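Local coordinates for protein RhCC (Rhodococcus jostii, PDB 4U5R) that probably works as a cofactor-independent oxygenase of the tautomerase superfamily and binds magnesium, at residues B[10-15]-B[95-100]; B[35-40]-B[113-118]; B[71-76]-B[80-85]; B[24-29]-B[87-92]; B[47-50]-B[56-59]. The protein carries 1 engineered substitution. All blocks are in the same frame, centred on the assembly; numbering follows the deposited sequence.

Contact 1 (B[10-15]-B[95-100]); sequences NAFTPD and KERGYD
Ala11 and Phe12 face Arg97 and Tyr99 through two van der Waals touches and one shared water. Of the direct touches, one is made by the methyl of Ala11: its CB sits 3.3 Å from Tyr99 OH and 4.0 Å from Tyr99 CZ, so it meets the phenol at its hydroxyl end. Next to it, the Phe12 ring offers an edge to the arginine, with CD1 3.7 Å from Arg97 NH1. Ring and guanidinium planes stand 74° apart and NH1 lies near the ring plane, so this is an edge contact and not a cation-pi stack. Arg97 gets there because its chain is extended from CG to NE.

The polar part is carried by a single water. It donates to Ala11 O at 2.7 Å, accepts from Arg97 NH1 at 3.2 Å and pairs with Tyr99 OH at 2.8 Å, lying in the plane of the tyrosine ring. Ala11 O and Arg97 NH1 are themselves 3.9 Å apart, and the water bridges that gap.

The stronger partner of the guanidinium is Asp16, in the first turn of helix 14-32, which forms a salt bridge with NH1; Thr13 caps the same helix at its N-terminus. The contact thus ties the strand-to-helix turn of one beta-alpha-beta unit to the helix-to-strand turn of the other, two units that make up the subunit fold of the tautomerase superfamily.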
# COMPACT_ATOMS: atom_id res chain seq x y z
N ASN B 10 17.57 2.44 12.67
CA ASN B 10 17.88 2.92 14.02
C ASN B 10 17.67 4.42 14.24
O ASN B 10 18.14 4.99 15.23
CB ASN B 10 19.33 2.52 14.39
CG ASN B 10 19.62 1.05 14.14
OD1 ASN B 10 20.60 0.70 13.49
ND2 ASN B 10 18.76 0.17 14.64
N ALA B 11 16.91 5.06 13.35
CA ALA B 11 16.60 6.48 13.51
C ALA B 11 15.86 6.76 14.81
O ALA B 11 16.12 7.77 15.48
CB ALA B 11 15.77 6.99 12.32
N PHE B 12 14.91 5.88 15.15
CA PHE B 12 14.07 6.06 16.33
C PHE B 12 14.29 5.02 17.40
O PHE B 12 14.38 3.82 17.12
CB PHE B 12 12.59 6.04 15.93
CG PHE B 12 12.18 7.16 15.02
CD1 PHE B 12 12.73 8.42 15.15
CD2 PHE B 12 11.20 6.95 14.06
CE1 PHE B 12 12.32 9.45 14.32
CE2 PHE B 12 10.80 7.98 13.22
CZ PHE B 12 11.36 9.22 13.35
N THR B 13 14.34 5.48 18.65
CA THR B 13 14.37 4.59 19.81
C THR B 13 12.97 4.05 20.08
O THR B 13 12.00 4.58 19.55
CB THR B 13 14.86 5.33 21.08
OG1 THR B 13 13.92 6.35 21.41
CG2 THR B 13 16.24 5.93 20.86
N PRO B 14 12.87 3.00 20.91
CA PRO B 14 11.52 2.55 21.27
C PRO B 14 10.68 3.67 21.91
O PRO B 14 9.48 3.81 21.61
CB PRO B 14 11.79 1.42 22.27
CG PRO B 14 13.11 0.89 21.88
CD PRO B 14 13.91 2.07 21.39
N ASP B 15 11.31 4.49 22.76
CA ASP B 15 10.63 5.64 23.34
C ASP B 15 10.18 6.64 22.27
O ASP B 15 9.06 7.14 22.34
CB ASP B 15 11.53 6.32 24.37
CG ASP B 15 11.65 5.52 25.66
OD1 ASP B 15 10.85 4.58 25.86
OD2 ASP B 15 12.55 5.82 26.47
N LYS B 95 11.32 16.52 10.60
CA LYS B 95 11.84 17.81 10.15
C LYS B 95 12.92 18.36 11.08
O LYS B 95 14.01 18.72 10.63
CB LYS B 95 10.72 18.85 10.00
CG LYS B 95 11.20 20.25 9.59
CD LYS B 95 10.02 21.22 9.45
CE LYS B 95 10.46 22.58 8.91
NZ LYS B 95 10.79 22.50 7.45
N GLU B 96 12.63 18.38 12.38
CA GLU B 96 13.51 19.06 13.34
C GLU B 96 14.75 18.24 13.73
O GLU B 96 15.61 18.73 14.47
CB GLU B 96 12.71 19.45 14.59
CG GLU B 96 11.66 20.52 14.28
CD GLU B 96 10.72 20.81 15.44
OE1 GLU B 96 11.05 20.46 16.59
OE2 GLU B 96 9.63 21.38 15.20
N ARG B 97 14.86 17.02 13.21
CA ARG B 97 16.07 16.23 13.37
C ARG B 97 16.87 16.20 12.07
O ARG B 97 17.84 15.46 11.95
CB ARG B 97 15.74 14.80 13.82
CG ARG B 97 15.12 14.75 15.21
CD ARG B 97 15.11 13.33 15.74
NE ARG B 97 14.41 13.24 17.02
CZ ARG B 97 14.17 12.10 17.67
NH1 ARG B 97 14.60 10.95 17.16
NH2 ARG B 97 13.53 12.12 18.83
N GLY B 98 16.44 16.99 11.10
CA GLY B 98 17.22 17.19 9.89
C GLY B 98 16.98 16.19 8.78
O GLY B 98 17.72 16.16 7.80
N TYR B 99 15.94 15.37 8.91
CA TYR B 99 15.60 14.41 7.87
C TYR B 99 14.88 15.05 6.70
O TYR B 99 14.24 16.09 6.84
CB TYR B 99 14.70 13.29 8.42
CG TYR B 99 15.38 12.41 9.43
CD1 TYR B 99 16.30 11.46 9.03
CD2 TYR B 99 15.10 12.52 10.79
CE1 TYR B 99 16.93 10.63 9.95
CE2 TYR B 99 15.73 11.71 11.72
CZ TYR B 99 16.64 10.77 11.29
OH TYR B 99 17.27 9.96 12.20
N ASP B 100 14.99 14.41 5.54
CA ASP B 100 14.14 14.73 4.39
C ASP B 100 12.95 13.80 4.46
O ASP B 100 13.07 12.70 4.99
CB ASP B 100 14.91 14.55 3.08
CG ASP B 100 16.07 15.51 2.97
OD1 ASP B 100 15.90 16.68 3.37
OD2 ASP B 100 17.13 15.09 2.49
O HOH W 1 16.76 10.36 14.90

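Contact 2 (B[35-40]-B[113-118]); sequences PRFYVV and WRTQGL
Tyr38 and Trp113 form a T-shaped (edge-to-face) aromatic pair that joins a short 3-10 turn, just ahead of strand 40-46, to strand 113-115. The indole points the edge of its six-membered ring at the phenol: Trp113 CH2 lies 3.6 Å above the plane of the Tyr38 ring, offset toward the rim and nearest to CE2. Centroids are 5.1 Å apart and the planes stand at 80°, close to perpendicular. The opposite face of Tyr38 is taken by Pro35, three residues earlier in the same turn, whose CG sits 3.7 Å above the plane over the ring centre. The phenol is thus covered on both faces, by a proline and by an indole edge.

Trp113 reaches the tyrosine with CG anti to its backbone N (chi1 167°). Its pyrrole N-H looks elsewhere, since NE1 is hydrogen-bonded to Glu102 of the second subunit. Val40 and residues 113 to 115 also pair, antiparallel, with a strand of that subunit, extending the sheet across the trimer interface, and Trp131 from helix 126-134 packs on both Tyr38 and Thr115.

Thr115 adds the third large share of buried surface. It opens a type I' turn that runs to Leu118, closed by a pair of backbone bonds between the two end residues. Its methyl comes to the edge of the Phe37 ring, near the ring plane, with CG2 4.3 Å from Phe37 CE1.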
# COMPACT_ATOMS: atom_id res chain seq x y z
N PRO B 35 -11.67 5.38 18.39
CA PRO B 35 -11.03 4.47 19.35
C PRO B 35 -9.52 4.47 19.11
O PRO B 35 -9.09 4.43 17.95
CB PRO B 35 -11.65 3.11 19.02
CG PRO B 35 -12.95 3.44 18.35
CD PRO B 35 -12.73 4.73 17.61
N ARG B 36 -8.74 4.56 20.18
CA ARG B 36 -7.30 4.70 20.03
C ARG B 36 -6.72 3.53 19.25
O ARG B 36 -5.84 3.73 18.40
CB ARG B 36 -6.62 4.82 21.39
CG ARG B 36 -7.03 6.04 22.19
CD ARG B 36 -6.39 5.98 23.56
NE ARG B 36 -4.95 5.88 23.40
CZ ARG B 36 -4.15 6.94 23.27
NH1 ARG B 36 -2.85 6.77 23.11
NH2 ARG B 36 -4.66 8.16 23.31
N PHE B 37 -7.24 2.33 19.49
CA PHE B 37 -6.64 1.14 18.89
C PHE B 37 -6.87 1.03 17.37
O PHE B 37 -6.24 0.18 16.74
CB PHE B 37 -7.13 -0.14 19.58
CG PHE B 37 -8.58 -0.45 19.34
CD1 PHE B 37 -8.98 -1.22 18.26
CD2 PHE B 37 -9.53 -0.00 20.23
CE1 PHE B 37 -10.32 -1.50 18.06
CE2 PHE B 37 -10.88 -0.29 20.03
CZ PHE B 37 -11.26 -1.05 18.94
N TYR B 38 -7.77 1.84 16.80
CA TYR B 38 -7.89 1.96 15.33
C TYR B 38 -6.59 2.45 14.70
O TYR B 38 -6.30 2.12 13.55
CB TYR B 38 -9.00 2.94 14.91
CG TYR B 38 -10.43 2.44 14.98
CD1 TYR B 38 -10.74 1.23 15.56
CD2 TYR B 38 -11.46 3.21 14.46
CE1 TYR B 38 -12.05 0.79 15.64
CE2 TYR B 38 -12.77 2.78 14.52
CZ TYR B 38 -13.05 1.57 15.12
OH TYR B 38 -14.36 1.16 15.19
N VAL B 39 -5.82 3.24 15.45
CA VAL B 39 -4.62 3.86 14.89
C VAL B 39 -3.40 2.93 14.99
O VAL B 39 -2.85 2.70 16.06
CB VAL B 39 -4.30 5.20 15.60
CG1 VAL B 39 -3.25 5.98 14.83
CG2 VAL B 39 -5.56 6.04 15.72
N VAL B 40 -3.00 2.42 13.83
CA VAL B 40 -1.88 1.49 13.73
C VAL B 40 -0.72 2.19 13.03
O VAL B 40 -0.88 2.79 11.95
CB VAL B 40 -2.29 0.21 12.96
CG1 VAL B 40 -1.08 -0.68 12.72
CG2 VAL B 40 -3.39 -0.55 13.72
N TRP B 113 -13.12 -4.01 5.78
CA TRP B 113 -12.27 -3.76 6.93
C TRP B 113 -12.83 -4.48 8.14
O TRP B 113 -14.01 -4.34 8.44
CB TRP B 113 -12.18 -2.24 7.16
CG TRP B 113 -11.59 -1.82 8.47
CD1 TRP B 113 -10.48 -2.33 9.09
CD2 TRP B 113 -12.08 -0.78 9.33
NE1 TRP B 113 -10.25 -1.67 10.27
CE2 TRP B 113 -11.22 -0.72 10.44
CE3 TRP B 113 -13.17 0.09 9.27
CZ2 TRP B 113 -11.42 0.19 11.49
CZ3 TRP B 113 -13.36 0.99 10.30
CH2 TRP B 113 -12.49 1.03 11.40
N ARG B 114 -12.01 -5.27 8.82
CA ARG B 114 -12.44 -5.92 10.04
C ARG B 114 -11.34 -5.74 11.06
O ARG B 114 -10.16 -5.72 10.72
CB ARG B 114 -12.73 -7.41 9.82
CG ARG B 114 -13.78 -7.73 8.75
CD ARG B 114 -15.17 -7.38 9.26
NE ARG B 114 -16.23 -7.78 8.35
CZ ARG B 114 -16.78 -6.99 7.43
NH1 ARG B 114 -16.36 -5.73 7.26
NH2 ARG B 114 -17.75 -7.47 6.65
N THR B 115 -11.71 -5.61 12.33
CA THR B 115 -10.70 -5.63 13.38
C THR B 115 -11.09 -6.68 14.42
O THR B 115 -12.24 -6.73 14.86
CB THR B 115 -10.50 -4.24 14.01
OG1 THR B 115 -9.38 -4.28 14.91
CG2 THR B 115 -11.78 -3.75 14.71
N GLN B 116 -10.14 -7.52 14.79
CA GLN B 116 -10.38 -8.73 15.60
C GLN B 116 -11.55 -9.57 15.05
O GLN B 116 -12.30 -10.19 15.81
CB GLN B 116 -10.64 -8.35 17.06
CG GLN B 116 -10.06 -9.33 18.09
CD GLN B 116 -8.56 -9.17 18.32
OE1 GLN B 116 -7.86 -8.46 17.60
NE2 GLN B 116 -8.07 -9.82 19.36
N GLY B 117 -11.67 -9.59 13.73
CA GLY B 117 -12.72 -10.32 13.03
C GLY B 117 -14.09 -9.66 13.08
O GLY B 117 -15.05 -10.24 12.57
N LEU B 118 -14.18 -8.47 13.67
CA LEU B 118 -15.47 -7.80 13.88
C LEU B 118 -15.69 -6.68 12.87
O LEU B 118 -14.74 -6.01 12.45
CB LEU B 118 -15.56 -7.22 15.30
CG LEU B 118 -15.41 -8.18 16.48
CD1 LEU B 118 -15.36 -7.43 17.80
CD2 LEU B 118 -16.55 -9.21 16.46

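Contact 3 (B[71-76]-B[80-85]); sequences RQMETA and ALMMTV
The flat group that matters here is the peptide carbonyl of Ala76, met at its oxygen by the N-H of Ala80. Ala80 N donates to Ala76 O at 2.8 Å with an N-H...O angle of 162°. The methyl of Ala80 rests against the same oxygen, CB standing 3.4 Å from Ala76 O. No aromatic ring takes part; two thioether chains supply the rest of the contact. This is the first turn of helix 76-90: Thr75 is its N-cap, with OG1 accepting from the backbone N of Val78, and the Ala76 to Ala80 bond is an i to i+4 link of that first turn. Ahead of the cap the chain doubles back far enough for Met73 to lean on the helix. Its sulfur SD lies 3.5 Å from Met82 CB and 3.7 Å from Met82 CG, the two side chains crossing at about a right angle. Met82 then bends at chi2 (66°) and again at chi3, and its far end packs on Tyr28 of helix 14-32. Met73 also packs on Leu112 of the third subunit. Its side chain is about 9 Å from that of Ala106, an engineered residue at a position that binds magnesium in another structure of this protein; no metal is bound to this chain.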
# COMPACT_ATOMS: atom_id res chain seq x y z
N ARG B 71 -13.01 6.86 8.15
CA ARG B 71 -13.69 8.08 7.75
C ARG B 71 -13.27 8.53 6.35
O ARG B 71 -12.15 8.26 5.92
CB ARG B 71 -13.42 9.21 8.74
CG ARG B 71 -13.82 8.94 10.19
CD ARG B 71 -15.32 9.09 10.40
NE ARG B 71 -15.66 9.31 11.81
CZ ARG B 71 -15.80 8.33 12.70
NH1 ARG B 71 -15.63 7.07 12.35
NH2 ARG B 71 -16.12 8.63 13.96
N GLN B 72 -14.18 9.20 5.65
CA GLN B 72 -13.83 9.93 4.44
C GLN B 72 -13.68 11.40 4.78
O GLN B 72 -14.35 11.90 5.68
CB GLN B 72 -14.89 9.75 3.36
CG GLN B 72 -14.63 8.61 2.39
CD GLN B 72 -15.57 8.64 1.19
OE1 GLN B 72 -16.75 8.97 1.32
NE2 GLN B 72 -15.05 8.31 0.02
N MET B 73 -12.80 12.08 4.06
CA MET B 73 -12.65 13.52 4.21
C MET B 73 -13.25 14.20 2.99
O MET B 73 -12.72 14.08 1.88
CB MET B 73 -11.17 13.89 4.38
CG MET B 73 -10.56 13.34 5.66
SD MET B 73 -8.79 13.67 5.80
CE MET B 73 -8.14 12.66 4.48
N GLU B 74 -14.37 14.89 3.19
CA GLU B 74 -15.23 15.29 2.08
C GLU B 74 -15.09 16.74 1.59
O GLU B 74 -15.74 17.12 0.63
CB GLU B 74 -16.69 15.04 2.46
CG GLU B 74 -17.00 13.59 2.77
CD GLU B 74 -18.48 13.34 2.96
OE1 GLU B 74 -19.29 14.05 2.33
OE2 GLU B 74 -18.84 12.44 3.74
N THR B 75 -14.26 17.55 2.25
CA THR B 75 -14.06 18.93 1.82
C THR B 75 -12.59 19.26 1.70
O THR B 75 -11.77 18.63 2.37
CB THR B 75 -14.71 19.95 2.78
OG1 THR B 75 -14.06 19.88 4.06
CG2 THR B 75 -16.20 19.69 2.94
N ALA B 76 -12.26 20.24 0.87
CA ALA B 76 -10.89 20.69 0.71
C ALA B 76 -10.31 21.15 2.04
O ALA B 76 -9.16 20.85 2.36
CB ALA B 76 -10.81 21.82 -0.32
N ALA B 80 -7.09 19.54 3.78
CA ALA B 80 -5.89 20.35 4.03
C ALA B 80 -5.50 20.36 5.51
O ALA B 80 -4.32 20.32 5.84
CB ALA B 80 -6.11 21.78 3.53
N LEU B 81 -6.49 20.40 6.39
CA LEU B 81 -6.25 20.40 7.83
C LEU B 81 -5.62 19.08 8.29
O LEU B 81 -4.73 19.08 9.14
CB LEU B 81 -7.56 20.66 8.57
CG LEU B 81 -7.49 20.74 10.10
CD1 LEU B 81 -6.43 21.73 10.54
CD2 LEU B 81 -8.85 21.12 10.66
N MET B 82 -6.06 17.97 7.71
CA MET B 82 -5.45 16.67 8.00
C MET B 82 -3.94 16.66 7.70
O MET B 82 -3.13 16.20 8.53
CB MET B 82 -6.14 15.56 7.19
CG MET B 82 -5.43 14.21 7.29
SD MET B 82 -5.52 13.55 8.96
CE MET B 82 -3.91 12.78 9.10
N MET B 83 -3.58 17.15 6.51
CA MET B 83 -2.17 17.27 6.13
C MET B 83 -1.44 18.22 7.06
O MET B 83 -0.31 17.96 7.47
CB MET B 83 -2.04 17.75 4.68
CG MET B 83 -2.76 16.88 3.67
SD MET B 83 -2.50 15.10 3.90
CE MET B 83 -0.75 14.85 3.54
N THR B 84 -2.09 19.32 7.42
CA THR B 84 -1.45 20.32 8.27
C THR B 84 -1.16 19.72 9.65
O THR B 84 -0.06 19.84 10.17
CB THR B 84 -2.32 21.59 8.40
OG1 THR B 84 -2.45 22.20 7.11
CG2 THR B 84 -1.69 22.58 9.37
N VAL B 85 -2.15 19.05 10.22
CA VAL B 85 -1.97 18.48 11.55
C VAL B 85 -0.97 17.30 11.54
O VAL B 85 -0.17 17.16 12.47
CB VAL B 85 -3.33 18.02 12.12
CG1 VAL B 85 -3.13 17.35 13.46
CG2 VAL B 85 -4.25 19.22 12.27

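Contact 4 (B[24-29]-B[87-92]); sequences ITSIYV and EEKLAP
Helices 14-32 and 76-90 come close here, with Ile24 CA 6.5 Å from Lys89 CA; Ser26 and Ile27 lie on the first, and Lys89 sits near the far end of the second. On the first helix Ile27 N and Tyr28 N make weak bonds to carbonyls three residues back, with a regular bond from Val29 N to Thr25 O. On the second, Ala91 N bonds to Glu87 O.

Lys89 is the residue that spans the gap. It bends at chi2 (-59°) and then runs straight to its ammonium group, so that its methylenes lie alongside Ile27, the two chains sliding past each other in opposite directions. Lys89 CG touches Ile27 CG1 at 3.7 Å and Ile27 CD1 at 3.8 Å. The ammonium group then reaches the serine, where NZ makes a weak hydrogen bond to Ser26 OG at 3.4 Å. Two waters reinforce it. Each accepts from Lys89 NZ, at 2.9 Å in both cases, and donates to Ser26 OG, at 3.0 Å and 3.3 Å. The hydroxyl itself is tied back to its own helix by a bond to Ala23 O, which fixes where its oxygen points.

Beneath this polar edge the packing is apolar. Ile24 goes down onto Trp3 and Ile5 of strand 2-8 and Leu90 onto Ile103 of strand 100-107, while Ile27 also meets Val85 one turn earlier on the second helix. The two helices of the beta-alpha-beta units therefore lie side by side on the same face of the four-stranded sheet.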
# COMPACT_ATOMS: atom_id res chain seq x y z
N ILE B 24 0.46 10.75 16.70
CA ILE B 24 -0.34 10.39 15.54
C ILE B 24 -1.73 9.93 15.98
O ILE B 24 -2.74 10.39 15.45
CB ILE B 24 0.36 9.30 14.71
CG1 ILE B 24 1.59 9.90 14.02
CG2 ILE B 24 -0.60 8.70 13.69
CD1 ILE B 24 2.55 8.86 13.50
N THR B 25 -1.78 9.07 17.00
CA THR B 25 -3.04 8.63 17.59
C THR B 25 -3.87 9.82 18.07
O THR B 25 -5.09 9.86 17.87
CB THR B 25 -2.79 7.67 18.76
OG1 THR B 25 -2.11 6.51 18.27
CG2 THR B 25 -4.11 7.24 19.43
N SER B 26 -3.21 10.80 18.70
CA SER B 26 -3.94 11.96 19.21
C SER B 26 -4.70 12.75 18.12
O SER B 26 -5.77 13.32 18.39
CB SER B 26 -2.99 12.89 19.97
OG SER B 26 -2.22 13.68 19.08
N ILE B 27 -4.19 12.77 16.89
CA ILE B 27 -4.93 13.36 15.77
C ILE B 27 -6.36 12.83 15.68
O ILE B 27 -7.32 13.59 15.59
CB ILE B 27 -4.24 13.08 14.40
CG1 ILE B 27 -2.84 13.69 14.36
CG2 ILE B 27 -5.08 13.65 13.27
CD1 ILE B 27 -2.08 13.40 13.06
N TYR B 28 -6.50 11.51 15.71
CA TYR B 28 -7.80 10.90 15.45
C TYR B 28 -8.69 10.89 16.68
O TYR B 28 -9.91 10.99 16.56
CB TYR B 28 -7.62 9.48 14.92
CG TYR B 28 -6.78 9.47 13.67
CD1 TYR B 28 -7.34 9.74 12.43
CD2 TYR B 28 -5.41 9.20 13.73
CE1 TYR B 28 -6.57 9.74 11.27
CE2 TYR B 28 -4.63 9.20 12.59
CZ TYR B 28 -5.21 9.46 11.37
OH TYR B 28 -4.43 9.45 10.23
N VAL B 29 -8.08 10.77 17.86
CA VAL B 29 -8.80 10.92 19.12
C VAL B 29 -9.34 12.34 19.25
O VAL B 29 -10.53 12.55 19.52
CB VAL B 29 -7.92 10.62 20.35
CG1 VAL B 29 -8.70 10.95 21.63
CG2 VAL B 29 -7.48 9.18 20.37
N GLU B 87 1.67 17.00 9.63
CA GLU B 87 3.02 17.55 9.58
C GLU B 87 3.41 18.14 10.93
O GLU B 87 4.56 18.05 11.35
CB GLU B 87 3.15 18.61 8.48
CG GLU B 87 2.98 18.08 7.06
CD GLU B 87 4.16 17.26 6.57
OE1 GLU B 87 5.19 17.17 7.29
OE2 GLU B 87 4.05 16.70 5.46
N GLU B 88 2.42 18.72 11.61
CA GLU B 88 2.64 19.27 12.94
C GLU B 88 3.11 18.21 13.94
O GLU B 88 4.03 18.47 14.72
CB GLU B 88 1.35 19.96 13.43
CG GLU B 88 1.22 21.40 12.98
CD GLU B 88 -0.12 22.03 13.33
OE1 GLU B 88 -0.93 21.38 14.03
OE2 GLU B 88 -0.37 23.17 12.88
N LYS B 89 2.52 17.02 13.90
CA LYS B 89 2.92 15.93 14.79
C LYS B 89 4.27 15.31 14.42
O LYS B 89 5.02 14.88 15.29
CB LYS B 89 1.86 14.82 14.78
CG LYS B 89 0.45 15.30 15.09
CD LYS B 89 0.41 15.97 16.46
CE LYS B 89 -1.02 16.32 16.86
NZ LYS B 89 -1.10 16.83 18.26
N LEU B 90 4.56 15.26 13.13
CA LEU B 90 5.79 14.66 12.64
C LEU B 90 7.02 15.51 12.87
O LEU B 90 8.12 14.98 13.08
CB LEU B 90 5.68 14.36 11.14
CG LEU B 90 4.67 13.33 10.65
CD1 LEU B 90 4.60 13.38 9.13
CD2 LEU B 90 5.05 11.94 11.11
N ALA B 91 6.86 16.83 12.83
CA ALA B 91 7.99 17.77 12.80
C ALA B 91 9.03 17.59 13.92
O ALA B 91 10.22 17.66 13.63
CB ALA B 91 7.48 19.21 12.80
N PRO B 92 8.61 17.35 15.17
CA PRO B 92 9.64 17.19 16.21
C PRO B 92 10.57 15.99 16.02
O PRO B 92 11.73 16.04 16.47
CB PRO B 92 8.82 17.04 17.50
CG PRO B 92 7.57 17.79 17.20
CD PRO B 92 7.26 17.42 15.78
O HOH W 2 -0.14 15.36 20.52
O HOH W 3 -3.99 16.26 18.16

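Contact 5 (B[47-50]-B[56-59]); sequences PKET and KANN
Glu49 and Asn59 lock the base of a small beta hairpin, whose arms are strands 51-53 and 56-57, by exchanging two hydrogen bonds. The amide of Asn59 serves as both acceptor and donor. Its oxygen OD1 accepts from the backbone N of Glu49 at 3.1 Å, and its nitrogen ND2 donates a hydrogen bond to Glu49 OE2 at 3.2 Å. The second bond is straight, with an N-H...O angle of 168°. OE2 lies in the amide plane of Asn59 while the carboxylate plane is turned 68° from it.

OD1 has a further donor: a water at 2.7 Å, which in turn accepts from Thr50 N at 3.0 Å. Glu49 N is thus satisfied by OD1 itself, and Thr50 N by a water that OD1 holds. Within the loop, Thr50 OG1 donates to Pro47 O at 2.6 Å, in the carbonyl plane and on a lone pair, which ties the end of segment 47-50 to its start. The carbonyl of Glu49 accepts from Lys17 NZ of the third subunit, so the hairpin base is also anchored across the interface.

The Glu49 chain bends at chi2 and folds back to strand 56-57. Lys48 lays its methylenes over one face of the Asn59 amide, crossing it at about a right angle, with Lys48 CG 4.0 Å from Asn59 CG. The remaining carboxylate oxygen of Glu49 abuts the methyl of Ala57, OE1 lying 3.1 Å from CB.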
# COMPACT_ATOMS: atom_id res chain seq x y z
N PRO B 47 17.68 -0.46 5.79
CA PRO B 47 19.15 -0.46 5.72
C PRO B 47 19.69 0.55 4.72
O PRO B 47 18.97 0.94 3.79
CB PRO B 47 19.47 -1.89 5.27
CG PRO B 47 18.31 -2.71 5.71
CD PRO B 47 17.11 -1.81 5.60
N LYS B 48 20.93 0.99 4.91
CA LYS B 48 21.59 1.83 3.92
C LYS B 48 21.53 1.18 2.53
O LYS B 48 21.49 -0.05 2.41
CB LYS B 48 23.05 2.10 4.31
CG LYS B 48 23.20 2.99 5.54
CD LYS B 48 24.63 3.51 5.65
CE LYS B 48 24.83 4.33 6.92
NZ LYS B 48 24.84 3.48 8.14
N GLU B 49 21.48 2.02 1.50
CA GLU B 49 21.39 1.60 0.10
C GLU B 49 20.13 0.77 -0.18
O GLU B 49 20.16 -0.18 -0.97
CB GLU B 49 22.64 0.81 -0.31
CG GLU B 49 23.95 1.45 0.11
CD GLU B 49 24.07 2.90 -0.34
OE1 GLU B 49 24.06 3.14 -1.56
OE2 GLU B 49 24.17 3.78 0.54
N THR B 50 19.02 1.13 0.45
CA THR B 50 17.73 0.52 0.10
C THR B 50 16.66 1.55 -0.27
O THR B 50 15.67 1.20 -0.91
CB THR B 50 17.19 -0.40 1.23
OG1 THR B 50 16.90 0.36 2.41
CG2 THR B 50 18.20 -1.50 1.55
N LYS B 56 19.26 8.00 -6.58
CA LYS B 56 20.46 7.96 -5.74
C LYS B 56 20.08 7.52 -4.34
O LYS B 56 19.05 7.93 -3.82
CB LYS B 56 21.15 9.33 -5.69
CG LYS B 56 21.59 9.86 -7.05
CD LYS B 56 22.25 11.23 -6.96
CE LYS B 56 22.55 11.80 -8.35
NZ LYS B 56 23.21 13.13 -8.30
N ALA B 57 20.92 6.69 -3.73
CA ALA B 57 20.67 6.19 -2.38
C ALA B 57 20.58 7.37 -1.41
O ALA B 57 21.48 8.20 -1.36
CB ALA B 57 21.76 5.23 -1.94
N ASN B 58 19.48 7.46 -0.68
CA ASN B 58 19.35 8.50 0.33
C ASN B 58 19.13 7.82 1.67
O ASN B 58 18.09 7.18 1.89
CB ASN B 58 18.19 9.46 -0.00
CG ASN B 58 18.13 10.67 0.94
OD1 ASN B 58 18.57 10.61 2.08
ND2 ASN B 58 17.55 11.77 0.45
N ASN B 59 20.10 7.97 2.56
CA ASN B 59 20.03 7.35 3.86
C ASN B 59 19.63 8.37 4.94
O ASN B 59 19.82 8.13 6.14
CB ASN B 59 21.37 6.66 4.18
CG ASN B 59 21.84 5.73 3.04
OD1 ASN B 59 21.09 4.87 2.57
ND2 ASN B 59 23.08 5.91 2.59
O HOH W 4 18.74 3.65 2.10

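Contact 4 joins the two helices of the beta-alpha-beta units, 14-32 and 76-90, on one face of the sheet. Contact 3 lies about 13 Å away, centre to centre, at the start of helix 76-90, and contact 1 about 15 Å away, beyond its end. Contact 4 touches contacts 1, 2 and 3, and contact 5 touches contact 1. Along the chain contact 1 encloses contacts 3, 4 and 5. Contact 2 crosses contact 1, on the opposite side of the chain's centre, where segment 113-118 reaches the second subunit. Contacts 2 and 5 are about 33 Å apart between centres; both face other subunits, consistent with a trimer held at several places.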